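PDB 3NI7: bacterial regulatory proteins, TetR family from Nitrosomonas europaea, which probably binds DNA through an N-terminal helix-turn-helix domain, as expected of a TetR-family transcriptional regulator. Local coordinates for residues L37-L41 against D42-L46. Residues are numbered along the deposited sequence; the frame is centred on the assembly and turned at random.
Sequences LAVSL and DEIRL
D42 meets the N-cap residue S40 at the start of helix 41-47: its CB lies 4.1 Å from S40 OG, and an acidic side chain suits this first turn, where the helix dipole would favour negative charge. E43 follows with the capping bond itself, its N donating to S40 OG at 3.1 Å. Serine fits the cap because its side chain is short, and a chi1 of 60° folds the hydroxyl over its own backbone and onto this amide. The E43 side chain crosses V39 at about a right angle and brings OE1 to 3.5 Å from V39 CB; an alanine in place of E43 would probably leave that flank of V39 uncovered. The setting is the predicted helix-turn-helix of the TetR family: helix 30-36 ends in a Schellman motif at A38, and the turn leads into helix 41-47, by family analogy the recognition helix. I44, the buried residue here, donates its N to S40 O in the carbonyl plane at 3.2 Å, while its CD1 packs on V39 CG2 at 3.5 Å and, more loosely, on L37 CD1; the branched aliphatic chain also touches A34 and I12, packing helix 41-47 against helices 30-36 and 7-22. R45 N bonds to L41 O at 3.0 Å, and R45 CG runs beside L41 CD1; arginine suits this partly exposed place, its aliphatic stem packing while the charged end extends beyond.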
# COMPACT_ATOMS: atom_id res chain seq x y z
N LEU A 37 34.47 -2.55 -8.45
CA LEU A 37 34.61 -2.73 -9.87
C LEU A 37 35.98 -2.44 -10.36
O LEU A 37 36.20 -2.49 -11.60
CB LEU A 37 33.69 -1.77 -10.55
CG LEU A 37 32.33 -2.34 -10.82
CD1 LEU A 37 31.35 -1.22 -10.78
CD2 LEU A 37 32.41 -3.03 -12.18
N ALA A 38 36.88 -2.07 -9.43
CA ALA A 38 38.24 -1.63 -9.74
C ALA A 38 38.21 -0.43 -10.69
O ALA A 38 38.98 -0.39 -11.65
CB ALA A 38 39.05 -2.77 -10.34
N VAL A 39 37.33 0.55 -10.43
CA VAL A 39 37.37 1.85 -11.14
C VAL A 39 37.29 3.02 -10.16
O VAL A 39 37.06 2.82 -8.96
CB VAL A 39 36.22 2.01 -12.14
CG1 VAL A 39 36.26 0.92 -13.18
CG2 VAL A 39 34.87 2.06 -11.39
N SER A 40 37.48 4.24 -10.67
CA SER A 40 37.50 5.46 -9.84
C SER A 40 36.11 5.98 -9.55
O SER A 40 35.24 5.97 -10.41
CB SER A 40 38.18 6.54 -10.61
OG SER A 40 37.43 6.72 -11.77
N LEU A 41 35.91 6.50 -8.35
CA LEU A 41 34.65 7.12 -7.99
C LEU A 41 34.23 8.17 -9.04
O LEU A 41 33.07 8.37 -9.33
CB LEU A 41 34.77 7.74 -6.62
CG LEU A 41 33.51 8.24 -5.95
CD1 LEU A 41 32.31 7.28 -6.11
CD2 LEU A 41 33.78 8.51 -4.47
N ASP A 42 35.18 8.83 -9.65
CA ASP A 42 34.85 9.78 -10.71
C ASP A 42 34.14 9.07 -11.86
O ASP A 42 33.31 9.66 -12.55
CB ASP A 42 36.10 10.51 -11.21
CG ASP A 42 36.62 11.52 -10.19
OD1 ASP A 42 37.55 12.38 -10.49
OD2 ASP A 42 36.04 11.46 -9.08
N GLU A 43 34.50 7.81 -12.09
CA GLU A 43 33.89 7.06 -13.16
C GLU A 43 32.47 6.67 -12.81
O GLU A 43 31.57 6.75 -13.63
CB GLU A 43 34.69 5.80 -13.48
CG GLU A 43 35.47 5.88 -14.79
CD GLU A 43 36.24 4.55 -15.10
OE1 GLU A 43 37.33 4.29 -14.49
OE2 GLU A 43 35.72 3.79 -15.97
N ILE A 44 32.26 6.24 -11.59
CA ILE A 44 30.91 5.88 -11.16
C ILE A 44 29.96 7.07 -11.23
O ILE A 44 28.81 6.93 -11.67
CB ILE A 44 30.91 5.36 -9.73
CG1 ILE A 44 31.71 4.07 -9.64
CG2 ILE A 44 29.50 5.08 -9.30
CD1 ILE A 44 31.56 3.18 -10.87
N ARG A 45 30.43 8.24 -10.84
CA ARG A 45 29.55 9.35 -10.70
C ARG A 45 29.16 9.91 -12.06
O ARG A 45 28.19 10.64 -12.14
CB ARG A 45 30.14 10.40 -9.77
CG ARG A 45 30.12 10.00 -8.30
CD ARG A 45 30.48 11.13 -7.32
NE ARG A 45 29.73 12.38 -7.56
CZ ARG A 45 28.66 12.81 -6.87
NH1 ARG A 45 28.16 12.09 -5.85
NH2 ARG A 45 28.06 13.95 -7.22
N LEU A 46 29.85 9.54 -13.14
CA LEU A 46 29.34 9.85 -14.47
C LEU A 46 27.91 9.29 -14.61
O LEU A 46 27.00 9.95 -15.09
CB LEU A 46 30.21 9.25 -15.55
CG LEU A 46 31.52 9.95 -15.95
CD1 LEU A 46 32.41 9.00 -16.76
CD2 LEU A 46 31.36 11.28 -16.73